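Local coordinates for protein putidaredoxin reductase (Pseudomonas putida, PDB 1Q1R) that binds flavin-adenine dinucleotide and, as the reductase of the cytochrome P450cam monooxygenase system, probably passes electrons from NADH to the iron-sulfur protein putidaredoxin, at residues A[246-251]-A[298-303]; A[327-332]-A[338-343]; A[360-365]-A[380-385]. All blocks are in the same frame, centred on the assembly; numbering follows the deposited sequence.

Interaction 1: residues A[246-251]-A[298-303]; sequences IGLIPN and RIESVP. With FAD (flavin-adenine dinucleotide), chain C.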
loop_
_atom_site.group_PDB
_atom_site.type_symbol
_atom_site.label_atom_id
_atom_site.label_comp_id
_atom_site.label_asym_id
_atom_site.label_seq_id
_atom_site.Cartn_x
_atom_site.Cartn_y
_atom_site.Cartn_z
ATOM N N ILE A 246 3.729 5.167 10.837
ATOM C CA ILE A 246 3.968 6.529 10.379
ATOM C C ILE A 246 4.544 6.577 8.969
ATOM O O ILE A 246 5.328 7.467 8.642
ATOM C CB ILE A 246 4.928 7.275 11.331
ATOM C CG1 ILE A 246 6.263 6.534 11.415
ATOM C CG2 ILE A 246 4.296 7.393 12.707
ATOM C CD1 ILE A 246 7.329 7.276 12.185
ATOM N N GLY A 247 4.158 5.618 8.134
ATOM C CA GLY A 247 4.656 5.608 6.773
ATOM C C GLY A 247 5.605 4.475 6.464
ATOM O O GLY A 247 6.016 3.721 7.349
ATOM N N LEU A 248 5.969 4.375 5.191
ATOM C CA LEU A 248 6.855 3.330 4.712
ATOM C C LEU A 248 8.109 3.917 4.074
ATOM O O LEU A 248 8.064 4.985 3.461
ATOM C CB LEU A 248 6.118 2.487 3.667
ATOM C CG LEU A 248 6.725 1.156 3.240
ATOM C CD1 LEU A 248 6.545 0.147 4.371
ATOM C CD2 LEU A 248 6.035 0.654 1.974
ATOM N N ILE A 249 9.225 3.215 4.225
ATOM C CA ILE A 249 10.483 3.632 3.622
ATOM C C ILE A 249 10.771 2.614 2.530
ATOM O O ILE A 249 10.924 1.424 2.810
ATOM C CB ILE A 249 11.651 3.608 4.633
ATOM C CG1 ILE A 249 11.421 4.655 5.727
ATOM C CG2 ILE A 249 12.969 3.885 3.909
ATOM C CD1 ILE A 249 12.519 4.684 6.788
ATOM N N PRO A 250 10.832 3.056 1.266
ATOM C CA PRO A 250 11.110 2.092 0.200
ATOM C C PRO A 250 12.500 1.485 0.371
ATOM O O PRO A 250 13.435 2.184 0.764
ATOM C CB PRO A 250 10.982 2.937 -1.064
ATOM C CG PRO A 250 11.445 4.292 -0.606
ATOM C CD PRO A 250 10.771 4.431 0.740
ATOM N N ASN A 251 12.626 0.188 0.096
ATOM C CA ASN A 251 13.904 -0.509 0.215
ATOM C C ASN A 251 14.706 -0.355 -1.080
ATOM O O ASN A 251 14.618 -1.187 -1.985
ATOM C CB ASN A 251 13.677 -1.998 0.528
ATOM C CG ASN A 251 13.101 -2.225 1.923
ATOM O OD1 ASN A 251 13.598 -1.670 2.906
ATOM N ND2 ASN A 251 12.060 -3.053 2.015
ATOM N N ARG A 298 5.429 7.288 -6.705
ATOM C CA ARG A 298 5.738 5.961 -6.175
ATOM C C ARG A 298 4.449 5.551 -5.466
ATOM O O ARG A 298 4.002 6.222 -4.538
ATOM C CB ARG A 298 6.906 5.986 -5.178
ATOM C CG ARG A 298 7.267 4.573 -4.662
ATOM C CD ARG A 298 8.569 4.544 -3.872
ATOM N NE ARG A 298 8.487 5.365 -2.670
ATOM C CZ ARG A 298 7.775 5.046 -1.596
ATOM N NH1 ARG A 298 7.082 3.914 -1.569
ATOM N NH2 ARG A 298 7.742 5.868 -0.559
ATOM N N ILE A 299 3.844 4.459 -5.908
ATOM C CA ILE A 299 2.581 4.036 -5.322
ATOM C C ILE A 299 2.666 2.753 -4.515
ATOM O O ILE A 299 3.286 1.781 -4.934
ATOM C CB ILE A 299 1.507 3.885 -6.428
ATOM C CG1 ILE A 299 1.344 5.222 -7.159
ATOM C CG2 ILE A 299 0.174 3.442 -5.825
ATOM C CD1 ILE A 299 0.241 5.233 -8.184
ATOM N N GLU A 300 2.026 2.765 -3.352
ATOM C CA GLU A 300 2.001 1.613 -2.460
ATOM C C GLU A 300 0.591 1.025 -2.444
ATOM O O GLU A 300 -0.228 1.409 -1.617
ATOM C CB GLU A 300 2.402 2.049 -1.040
ATOM C CG GLU A 300 3.864 2.477 -0.901
ATOM C CD GLU A 300 4.135 3.297 0.362
ATOM O OE1 GLU A 300 3.292 3.298 1.285
ATOM O OE2 GLU A 300 5.203 3.936 0.433
ATOM N N SER A 301 0.302 0.104 -3.361
ATOM C CA SER A 301 -1.022 -0.509 -3.402
ATOM C C SER A 301 -0.995 -1.850 -4.117
ATOM O O SER A 301 -0.061 -2.159 -4.862
ATOM C CB SER A 301 -2.020 0.402 -4.131
ATOM O OG SER A 301 -1.893 0.253 -5.540
ATOM N N VAL A 302 -2.034 -2.646 -3.894
ATOM C CA VAL A 302 -2.134 -3.939 -4.547
ATOM C C VAL A 302 -2.345 -3.731 -6.046
ATOM O O VAL A 302 -1.637 -4.314 -6.866
ATOM C CB VAL A 302 -3.302 -4.773 -3.965
ATOM C CG1 VAL A 302 -3.646 -5.929 -4.906
ATOM C CG2 VAL A 302 -2.911 -5.315 -2.593
ATOM N N PRO A 303 -3.310 -2.881 -6.427
ATOM C CA PRO A 303 -3.524 -2.674 -7.865
ATOM C C PRO A 303 -2.247 -2.228 -8.576
ATOM O O PRO A 303 -1.953 -2.682 -9.684
ATOM C CB PRO A 303 -4.620 -1.609 -7.901
ATOM C CG PRO A 303 -5.418 -1.930 -6.654
ATOM C CD PRO A 303 -4.312 -2.144 -5.636
HETATM P PA FAD C . 6.538 -5.980 -0.028
HETATM O O1A FAD C . 7.208 -5.169 1.017
HETATM O O2A FAD C . 5.231 -6.600 0.288
HETATM O O5B FAD C . 7.529 -7.138 -0.519
HETATM C C5B FAD C . 8.939 -6.924 -0.649
HETATM C C4B FAD C . 9.681 -8.137 -0.061
HETATM O O4B FAD C . 11.081 -8.136 -0.517
HETATM C C3B FAD C . 9.739 -8.057 1.472
HETATM O O3B FAD C . 9.604 -9.376 2.018
HETATM C C2B FAD C . 11.134 -7.547 1.736
HETATM O O2B FAD C . 11.587 -7.977 3.023
HETATM C C1B FAD C . 11.921 -8.255 0.652
HETATM N N9A FAD C . 13.288 -7.707 0.433
HETATM C C8A FAD C . 13.642 -6.410 0.390
HETATM N N7A FAD C . 14.965 -6.326 0.197
HETATM C C5A FAD C . 15.444 -7.565 0.115
HETATM C C6A FAD C . 16.722 -8.095 -0.071
HETATM N N6A FAD C . 17.774 -7.289 -0.200
HETATM N N1A FAD C . 16.883 -9.442 -0.111
HETATM C C2A FAD C . 15.835 -10.266 0.028
HETATM N N3A FAD C . 14.601 -9.775 0.212
HETATM C C4A FAD C . 14.384 -8.438 0.259
HETATM N N1 FAD C . -2.988 -2.158 -0.673
HETATM C C2 FAD C . -4.247 -2.021 -1.271
HETATM O O2 FAD C . -4.333 -1.755 -2.469
HETATM N N3 FAD C . -5.405 -2.203 -0.494
HETATM C C4 FAD C . -5.295 -2.527 0.879
HETATM O O4 FAD C . -6.316 -2.727 1.535
HETATM C C4X FAD C . -4.031 -2.661 1.476
HETATM N N5 FAD C . -3.913 -3.025 2.786
HETATM C C5X FAD C . -2.701 -3.234 3.378
HETATM C C6 FAD C . -2.626 -3.638 4.727
HETATM C C7 FAD C . -1.372 -3.879 5.333
HETATM C C7M FAD C . -1.317 -4.285 6.818
HETATM C C8 FAD C . -0.182 -3.722 4.577
HETATM C C8M FAD C . 1.198 -4.001 5.193
HETATM C C9 FAD C . -0.258 -3.319 3.232
HETATM C C9A FAD C . -1.511 -3.073 2.629
HETATM N N10 FAD C . -1.608 -2.679 1.267
HETATM C C10 FAD C . -2.879 -2.479 0.691
HETATM C "C1'" FAD C . -0.375 -2.466 0.449
HETATM C "C2'" FAD C . -0.123 -3.662 -0.472
HETATM O "O2'" FAD C . -0.217 -4.868 0.292
HETATM C "C3'" FAD C . 1.262 -3.565 -1.137
HETATM O "O3'" FAD C . 1.372 -2.303 -1.809
HETATM C "C4'" FAD C . 1.463 -4.705 -2.144
HETATM O "O4'" FAD C . 1.345 -5.962 -1.473
HETATM C "C5'" FAD C . 2.837 -4.640 -2.832
HETATM O "O5'" FAD C . 3.912 -4.973 -1.939
HETATM P P FAD C . 5.378 -5.251 -2.559
HETATM O O1P FAD C . 5.433 -6.662 -2.996
HETATM O O2P FAD C . 5.648 -4.202 -3.567
HETATM O O3P FAD C . 6.387 -4.999 -1.312
HETATM O O HOH W 1 6.330 5.968 1.654
HETATM O O HOH W 2 3.812 5.102 3.265
#
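Leu248 and Pro250 of the short strand 248-250 face Arg298 and Glu300, whose chain runs on into the FAD site of this glutathione reductase fold. Leu248 comes first: its CG stands anti to the backbone N (chi1 -167°), which lets CD2 lie over the face of the Glu300 carboxylate, 3.6 Å from Glu300 CD. Water joins its backbone to the same carboxylate: one molecule accepts from Leu248 N and donates to Glu300 OE1, another donates to Leu248 O and Glu300 OE2 and accepts from Arg298 NH2 at the guanidinium edge. Ile249 turns away, and Pro250 returns to the contact, its CB, CG and CD over one guanidinium face, CD toward the rim, 3.6 Å from Arg298 NH2. The guanidinium's rotation is fixed by Asn264 O and Asp284 O, which accept from NE and NH1, and by a salt bridge, NH1 to the anti lone pair of Glu300 OE2 at 2.7 Å. The segments thus meet by van der Waals packing on charged groups and two water bridges, without a direct hydrogen bond. Ser301 then N-caps helix 302-316 through Asn304 N, and Val302 N donates to FAD O2 at 2.8 Å, nearly straight at 167°.

Interaction 2: residues A[327-332]-A[338-343]; sequences PWFWSD and LKMVGL. With FAD (flavin-adenine dinucleotide), chain C.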
loop_
_atom_site.group_PDB
_atom_site.type_symbol
_atom_site.label_atom_id
_atom_site.label_comp_id
_atom_site.label_asym_id
_atom_site.label_seq_id
_atom_site.Cartn_x
_atom_site.Cartn_y
_atom_site.Cartn_z
ATOM N N PRO A 327 -4.496 4.980 -11.276
ATOM C CA PRO A 327 -4.153 4.269 -10.040
ATOM C C PRO A 327 -5.345 4.235 -9.086
ATOM O O PRO A 327 -6.147 5.171 -9.048
ATOM C CB PRO A 327 -2.993 5.086 -9.486
ATOM C CG PRO A 327 -3.336 6.483 -9.924
ATOM C CD PRO A 327 -3.783 6.268 -11.359
ATOM N N TRP A 328 -5.478 3.148 -8.336
ATOM C CA TRP A 328 -6.569 3.037 -7.378
ATOM C C TRP A 328 -6.215 2.095 -6.241
ATOM O O TRP A 328 -5.236 1.343 -6.315
ATOM C CB TRP A 328 -7.864 2.558 -8.053
ATOM C CG TRP A 328 -7.862 1.129 -8.519
ATOM C CD1 TRP A 328 -7.338 0.648 -9.681
ATOM C CD2 TRP A 328 -8.420 -0.001 -7.830
ATOM N NE1 TRP A 328 -7.537 -0.710 -9.764
ATOM C CE2 TRP A 328 -8.197 -1.134 -8.640
ATOM C CE3 TRP A 328 -9.087 -0.163 -6.606
ATOM C CZ2 TRP A 328 -8.617 -2.419 -8.268
ATOM C CZ3 TRP A 328 -9.505 -1.438 -6.234
ATOM C CH2 TRP A 328 -9.267 -2.551 -7.065
ATOM N N PHE A 329 -7.003 2.167 -5.176
ATOM C CA PHE A 329 -6.805 1.303 -4.025
ATOM C C PHE A 329 -8.083 1.333 -3.203
ATOM O O PHE A 329 -9.018 2.072 -3.524
ATOM C CB PHE A 329 -5.586 1.753 -3.205
ATOM C CG PHE A 329 -5.818 2.970 -2.364
ATOM C CD1 PHE A 329 -6.234 2.846 -1.040
ATOM C CD2 PHE A 329 -5.605 4.242 -2.883
ATOM C CE1 PHE A 329 -6.431 3.973 -0.244
ATOM C CE2 PHE A 329 -5.798 5.376 -2.096
ATOM C CZ PHE A 329 -6.213 5.241 -0.773
ATOM N N TRP A 330 -8.134 0.514 -2.164
ATOM C CA TRP A 330 -9.316 0.445 -1.329
ATOM C C TRP A 330 -8.929 0.322 0.134
ATOM O O TRP A 330 -7.764 0.109 0.470
ATOM C CB TRP A 330 -10.181 -0.756 -1.738
ATOM C CG TRP A 330 -9.673 -2.096 -1.235
ATOM C CD1 TRP A 330 -10.092 -2.766 -0.119
ATOM C CD2 TRP A 330 -8.656 -2.912 -1.833
ATOM N NE1 TRP A 330 -9.400 -3.950 0.014
ATOM C CE2 TRP A 330 -8.512 -4.064 -1.023
ATOM C CE3 TRP A 330 -7.849 -2.780 -2.974
ATOM C CZ2 TRP A 330 -7.599 -5.085 -1.320
ATOM C CZ3 TRP A 330 -6.938 -3.798 -3.269
ATOM C CH2 TRP A 330 -6.822 -4.934 -2.442
ATOM N N SER A 331 -9.928 0.469 0.993
ATOM C CA SER A 331 -9.751 0.361 2.430
ATOM C C SER A 331 -11.055 -0.180 2.985
ATOM O O SER A 331 -12.133 0.150 2.488
ATOM C CB SER A 331 -9.447 1.734 3.041
ATOM O OG SER A 331 -9.344 1.657 4.455
ATOM N N ASP A 332 -10.955 -1.032 3.998
ATOM C CA ASP A 332 -12.133 -1.609 4.630
ATOM C C ASP A 332 -12.125 -1.185 6.084
ATOM O O ASP A 332 -11.223 -1.550 6.837
ATOM C CB ASP A 332 -12.105 -3.139 4.564
ATOM C CG ASP A 332 -12.313 -3.673 3.161
ATOM O OD1 ASP A 332 -12.212 -4.910 2.981
ATOM O OD2 ASP A 332 -12.584 -2.867 2.241
ATOM N N LEU A 338 -14.674 1.345 0.981
ATOM C CA LEU A 338 -13.940 2.544 0.606
ATOM C C LEU A 338 -13.050 2.252 -0.597
ATOM O O LEU A 338 -12.138 1.428 -0.517
ATOM C CB LEU A 338 -13.088 3.010 1.785
ATOM C CG LEU A 338 -13.888 3.228 3.078
ATOM C CD1 LEU A 338 -12.959 3.314 4.282
ATOM C CD2 LEU A 338 -14.715 4.491 2.937
ATOM N N LYS A 339 -13.328 2.915 -1.716
ATOM C CA LYS A 339 -12.538 2.722 -2.926
ATOM C C LYS A 339 -12.114 4.075 -3.479
ATOM O O LYS A 339 -12.942 4.959 -3.703
ATOM C CB LYS A 339 -13.339 1.936 -3.967
ATOM C CG LYS A 339 -13.866 0.611 -3.436
ATOM C CD LYS A 339 -14.467 -0.254 -4.533
ATOM C CE LYS A 339 -13.388 -0.861 -5.418
ATOM N NZ LYS A 339 -13.965 -1.755 -6.473
ATOM N N MET A 340 -10.813 4.226 -3.690
ATOM C CA MET A 340 -10.254 5.473 -4.180
ATOM C C MET A 340 -9.583 5.295 -5.538
ATOM O O MET A 340 -8.841 4.333 -5.749
ATOM C CB MET A 340 -9.222 6.000 -3.174
ATOM C CG MET A 340 -9.743 6.252 -1.746
ATOM S SD MET A 340 -10.359 4.813 -0.796
ATOM C CE MET A 340 -12.035 5.391 -0.386
ATOM N N VAL A 341 -9.849 6.217 -6.461
ATOM C CA VAL A 341 -9.233 6.168 -7.784
ATOM C C VAL A 341 -8.585 7.510 -8.116
ATOM O O VAL A 341 -9.143 8.569 -7.827
ATOM C CB VAL A 341 -10.258 5.816 -8.894
ATOM C CG1 VAL A 341 -11.410 6.806 -8.888
ATOM C CG2 VAL A 341 -9.567 5.817 -10.249
ATOM N N GLY A 342 -7.395 7.453 -8.709
ATOM C CA GLY A 342 -6.681 8.661 -9.076
ATOM C C GLY A 342 -5.856 9.243 -7.947
ATOM O O GLY A 342 -5.855 8.723 -6.828
ATOM N N LEU A 343 -5.151 10.330 -8.250
ATOM C CA LEU A 343 -4.312 11.018 -7.278
ATOM C C LEU A 343 -4.868 12.423 -7.091
ATOM O O LEU A 343 -4.969 13.190 -8.046
ATOM C CB LEU A 343 -2.867 11.076 -7.786
ATOM C CG LEU A 343 -2.287 9.702 -8.144
ATOM C CD1 LEU A 343 -0.884 9.853 -8.710
ATOM C CD2 LEU A 343 -2.279 8.815 -6.901
HETATM P PA FAD C . 6.538 -5.980 -0.028
HETATM O O1A FAD C . 7.208 -5.169 1.017
HETATM O O2A FAD C . 5.231 -6.600 0.288
HETATM O O5B FAD C . 7.529 -7.138 -0.519
HETATM C C5B FAD C . 8.939 -6.924 -0.649
HETATM C C4B FAD C . 9.681 -8.137 -0.061
HETATM O O4B FAD C . 11.081 -8.136 -0.517
HETATM C C3B FAD C . 9.739 -8.057 1.472
HETATM O O3B FAD C . 9.604 -9.376 2.018
HETATM C C2B FAD C . 11.134 -7.547 1.736
HETATM O O2B FAD C . 11.587 -7.977 3.023
HETATM C C1B FAD C . 11.921 -8.255 0.652
HETATM N N9A FAD C . 13.288 -7.707 0.433
HETATM C C8A FAD C . 13.642 -6.410 0.390
HETATM N N7A FAD C . 14.965 -6.326 0.197
HETATM C C5A FAD C . 15.444 -7.565 0.115
HETATM C C6A FAD C . 16.722 -8.095 -0.071
HETATM N N6A FAD C . 17.774 -7.289 -0.200
HETATM N N1A FAD C . 16.883 -9.442 -0.111
HETATM C C2A FAD C . 15.835 -10.266 0.028
HETATM N N3A FAD C . 14.601 -9.775 0.212
HETATM C C4A FAD C . 14.384 -8.438 0.259
HETATM N N1 FAD C . -2.988 -2.158 -0.673
HETATM C C2 FAD C . -4.247 -2.021 -1.271
HETATM O O2 FAD C . -4.333 -1.755 -2.469
HETATM N N3 FAD C . -5.405 -2.203 -0.494
HETATM C C4 FAD C . -5.295 -2.527 0.879
HETATM O O4 FAD C . -6.316 -2.727 1.535
HETATM C C4X FAD C . -4.031 -2.661 1.476
HETATM N N5 FAD C . -3.913 -3.025 2.786
HETATM C C5X FAD C . -2.701 -3.234 3.378
HETATM C C6 FAD C . -2.626 -3.638 4.727
HETATM C C7 FAD C . -1.372 -3.879 5.333
HETATM C C7M FAD C . -1.317 -4.285 6.818
HETATM C C8 FAD C . -0.182 -3.722 4.577
HETATM C C8M FAD C . 1.198 -4.001 5.193
HETATM C C9 FAD C . -0.258 -3.319 3.232
HETATM C C9A FAD C . -1.511 -3.073 2.629
HETATM N N10 FAD C . -1.608 -2.679 1.267
HETATM C C10 FAD C . -2.879 -2.479 0.691
HETATM C "C1'" FAD C . -0.375 -2.466 0.449
HETATM C "C2'" FAD C . -0.123 -3.662 -0.472
HETATM O "O2'" FAD C . -0.217 -4.868 0.292
HETATM C "C3'" FAD C . 1.262 -3.565 -1.137
HETATM O "O3'" FAD C . 1.372 -2.303 -1.809
HETATM C "C4'" FAD C . 1.463 -4.705 -2.144
HETATM O "O4'" FAD C . 1.345 -5.962 -1.473
HETATM C "C5'" FAD C . 2.837 -4.640 -2.832
HETATM O "O5'" FAD C . 3.912 -4.973 -1.939
HETATM P P FAD C . 5.378 -5.251 -2.559
HETATM O O1P FAD C . 5.433 -6.662 -2.996
HETATM O O2P FAD C . 5.648 -4.202 -3.567
HETATM O O3P FAD C . 6.387 -4.999 -1.312
HETATM O O HOH W 3 -13.433 -1.209 -0.077
#
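The phenyl ring of Phe329 has Met340 over one face: Met340 CB is 4.0 Å from the ring centroid and 27° off the normal, a CH-pi contact. The bend at chi2 (63°) leaves Met340 SD oblique to the ring, 4.5 Å from the centroid, a Met-aromatic contact. On the other side of the sheet, FAD N3 lies 3.3 Å above the plane of the Trp330 ring, offset toward its rim; the flavin brings this edge to the indole face, the two planes steeply inclined and not stacked. Asp332 OD2 sits in plane at the indole edge. The Trp328 indole lies alongside Lys339, whose CE approaches Trp328 CZ3 at 4.0 Å.

Between these two layers, strands 328-332 and 338-342 run antiparallel, their axes at 162°. Phe329 with Met340 and Ser331 with Leu338 are hydrogen-bonded pairs; Met340 N reaches Phe329 O at 2.8 Å. Gly342 N to Pro327 O, 2.6 Å, extends the pairing, and Gly342 has backbone angles at which a CB would strike the preceding carbonyl.

The hairpin forms one side of the five-stranded antiparallel sheet of the C-terminal domain, continued by strand 370-377. From helix 380-391, Phe383 meets the Trp328 ring at an inclined angle and Lys387 makes a cation-pi contact with it; Val302 and Pro303 of helix 302-316 touch the Trp330 ring beside the flavin.

Interaction 3: residues A[360-365]-A[380-385]; sequences DFSVFY and PVEFNQ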
loop_
_atom_site.group_PDB
_atom_site.type_symbol
_atom_site.label_atom_id
_atom_site.label_comp_id
_atom_site.label_asym_id
_atom_site.label_seq_id
_atom_site.Cartn_x
_atom_site.Cartn_y
_atom_site.Cartn_z
ATOM N N ASP A 360 -22.340 6.859 2.144
ATOM C CA ASP A 360 -22.894 6.612 0.824
ATOM C C ASP A 360 -22.746 7.871 -0.014
ATOM O O ASP A 360 -23.679 8.663 -0.142
ATOM C CB ASP A 360 -24.369 6.222 0.955
ATOM C CG ASP A 360 -25.107 6.282 -0.360
ATOM O OD1 ASP A 360 -24.546 5.843 -1.386
ATOM O OD2 ASP A 360 -26.260 6.762 -0.363
ATOM N N PHE A 361 -21.562 8.052 -0.584
ATOM C CA PHE A 361 -21.294 9.230 -1.390
ATOM C C PHE A 361 -20.008 9.073 -2.175
ATOM O O PHE A 361 -19.260 8.111 -1.988
ATOM C CB PHE A 361 -21.188 10.462 -0.483
ATOM C CG PHE A 361 -20.110 10.352 0.569
ATOM C CD1 PHE A 361 -18.772 10.548 0.240
ATOM C CD2 PHE A 361 -20.434 10.040 1.884
ATOM C CE1 PHE A 361 -17.773 10.435 1.207
ATOM C CE2 PHE A 361 -19.445 9.924 2.858
ATOM C CZ PHE A 361 -18.112 10.122 2.521
ATOM N N SER A 362 -19.766 10.029 -3.062
ATOM C CA SER A 362 -18.560 10.057 -3.872
ATOM C C SER A 362 -18.024 11.478 -3.791
ATOM O O SER A 362 -18.796 12.440 -3.789
ATOM C CB SER A 362 -18.870 9.698 -5.323
ATOM O OG SER A 362 -19.347 8.367 -5.423
ATOM N N VAL A 363 -16.707 11.611 -3.710
ATOM C CA VAL A 363 -16.088 12.923 -3.629
ATOM C C VAL A 363 -15.165 13.094 -4.823
ATOM O O VAL A 363 -14.209 12.326 -5.006
ATOM C CB VAL A 363 -15.274 13.083 -2.318
ATOM C CG1 VAL A 363 -14.732 14.502 -2.205
ATOM C CG2 VAL A 363 -16.155 12.766 -1.118
ATOM N N PHE A 364 -15.465 14.094 -5.645
ATOM C CA PHE A 364 -14.664 14.360 -6.831
ATOM C C PHE A 364 -13.631 15.444 -6.563
ATOM O O PHE A 364 -13.965 16.524 -6.086
ATOM C CB PHE A 364 -15.567 14.781 -8.002
ATOM C CG PHE A 364 -16.551 13.723 -8.425
ATOM C CD1 PHE A 364 -17.735 13.528 -7.719
ATOM C CD2 PHE A 364 -16.275 12.895 -9.513
ATOM C CE1 PHE A 364 -18.628 12.523 -8.085
ATOM C CE2 PHE A 364 -17.161 11.887 -9.886
ATOM C CZ PHE A 364 -18.337 11.699 -9.171
ATOM N N TYR A 365 -12.372 15.146 -6.863
ATOM C CA TYR A 365 -11.290 16.107 -6.673
ATOM C C TYR A 365 -10.958 16.718 -8.027
ATOM O O TYR A 365 -10.567 16.008 -8.956
ATOM C CB TYR A 365 -10.050 15.416 -6.097
ATOM C CG TYR A 365 -10.251 14.882 -4.697
ATOM C CD1 TYR A 365 -11.052 13.763 -4.463
ATOM C CD2 TYR A 365 -9.663 15.512 -3.603
ATOM C CE1 TYR A 365 -11.265 13.288 -3.173
ATOM C CE2 TYR A 365 -9.868 15.044 -2.309
ATOM C CZ TYR A 365 -10.669 13.935 -2.100
ATOM O OH TYR A 365 -10.877 13.480 -0.818
ATOM N N PRO A 380 -19.703 1.294 -5.409
ATOM C CA PRO A 380 -18.928 0.510 -6.372
ATOM C C PRO A 380 -19.158 0.873 -7.838
ATOM O O PRO A 380 -18.226 0.844 -8.640
ATOM C CB PRO A 380 -19.333 -0.928 -6.043
ATOM C CG PRO A 380 -20.733 -0.783 -5.536
ATOM C CD PRO A 380 -20.620 0.428 -4.644
ATOM N N VAL A 381 -20.393 1.216 -8.192
ATOM C CA VAL A 381 -20.685 1.569 -9.574
ATOM C C VAL A 381 -20.078 2.918 -9.940
ATOM O O VAL A 381 -19.416 3.046 -10.976
ATOM C CB VAL A 381 -22.204 1.600 -9.846
ATOM C CG1 VAL A 381 -22.462 1.984 -11.299
ATOM C CG2 VAL A 381 -22.808 0.231 -9.548
ATOM N N GLU A 382 -20.289 3.925 -9.099
ATOM C CA GLU A 382 -19.723 5.233 -9.390
ATOM C C GLU A 382 -18.198 5.145 -9.358
ATOM O O GLU A 382 -17.509 5.940 -9.996
ATOM C CB GLU A 382 -20.232 6.290 -8.401
ATOM C CG GLU A 382 -21.758 6.430 -8.398
ATOM C CD GLU A 382 -22.249 7.759 -7.842
ATOM O OE1 GLU A 382 -21.601 8.315 -6.927
ATOM O OE2 GLU A 382 -23.304 8.243 -8.314
ATOM N N PHE A 383 -17.666 4.172 -8.623
ATOM C CA PHE A 383 -16.217 4.002 -8.573
ATOM C C PHE A 383 -15.742 3.517 -9.946
ATOM O O PHE A 383 -14.831 4.090 -10.547
ATOM C CB PHE A 383 -15.820 2.978 -7.506
ATOM C CG PHE A 383 -14.355 2.651 -7.512
ATOM C CD1 PHE A 383 -13.415 3.610 -7.148
ATOM C CD2 PHE A 383 -13.912 1.401 -7.931
ATOM C CE1 PHE A 383 -12.052 3.332 -7.207
ATOM C CE2 PHE A 383 -12.551 1.111 -7.994
ATOM C CZ PHE A 383 -11.620 2.081 -7.632
ATOM N N ASN A 384 -16.364 2.456 -10.442
ATOM C CA ASN A 384 -15.997 1.922 -11.749
ATOM C C ASN A 384 -16.180 2.988 -12.827
ATOM O O ASN A 384 -15.338 3.143 -13.711
ATOM C CB ASN A 384 -16.844 0.691 -12.070
ATOM C CG ASN A 384 -16.332 -0.564 -11.387
ATOM O OD1 ASN A 384 -17.054 -1.556 -11.259
ATOM N ND2 ASN A 384 -15.074 -0.535 -10.961
ATOM N N GLN A 385 -17.273 3.736 -12.746
ATOM C CA GLN A 385 -17.526 4.784 -13.727
ATOM C C GLN A 385 -16.477 5.885 -13.620
ATOM O O GLN A 385 -16.070 6.460 -14.629
ATOM C CB GLN A 385 -18.929 5.369 -13.532
ATOM C CG GLN A 385 -20.036 4.349 -13.730
ATOM C CD GLN A 385 -21.410 4.896 -13.398
ATOM O OE1 GLN A 385 -21.625 5.448 -12.319
ATOM N NE2 GLN A 385 -22.353 4.735 -14.323
#
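Ser362 and Glu382 carry this contact through their side chains, tying strand 360-367 of the C-terminal antiparallel sheet to helix 380-391, the helix packed beside it. The backbones stay apart, with 7.4 Å between the CA atoms of Ser362 and Glu382, and only 90 Å² is buried in all.

From the helix, Glu382 CB starts toward the strand and lies 3.7 Å from Ser362 OG. CG is placed anti to the carbonyl carbon (chi1 -58°), and the chain runs extended beyond it (chi2 -159°), so it passes alongside Ser362 OG, with CD 3.8 Å from it, before OE1 closes in. At the tip the two oxygens part company. OE1 accepts the hydroxyl hydrogen of Ser362 OG at 2.7 Å, through the lone pair on the side away from OE2, and comes within 3.5 Å of Ser362 CB. It also forms a salt bridge with Arg379 NH1, while OE2 pairs with Arg353 NE on strand 349-353.

Ser362 turns its OG beside its own backbone N (chi1 -64°), which aims the hydroxyl across to the helix. A leucine in place of Glu382 would probably leave Ser362 OG without its acceptor and both Arg353 and Arg379 without this carboxylate.

Although Asp360 OD1 stands 6.7 Å from Glu382 OE1, the two arginines and the donated hydroxyl are likely to keep the Glu382 carboxylate ionised, so that the bridge to Arg353 probably adds charge to the hydrogen bond in joining helix and sheet, while Arg379 sits just before the helix.

Along the chain the three contacts follow in series, none crossing or nesting. Interaction 1 closes a loop of 46 residues, bringing strand 248-250 to the segment that starts helix 302-316. Interaction 2 follows that helix and closes a tight hairpin, five residues lying between its segments. Interaction 3 spans 14 residues, mostly strand, and brings helix 380-391 to the sheet begun by that hairpin. Interactions 1 and 2 touch, Pro303 CG lying 3.3 Å from Trp328 O, and both reach FAD; 2 and 3 meet where Phe383 CE2 approaches Lys339 CE at 3.4 Å. Interactions 1 and 3, centres about 24 Å apart, do not touch; interaction 2 joins the flavin site to helix 380-391.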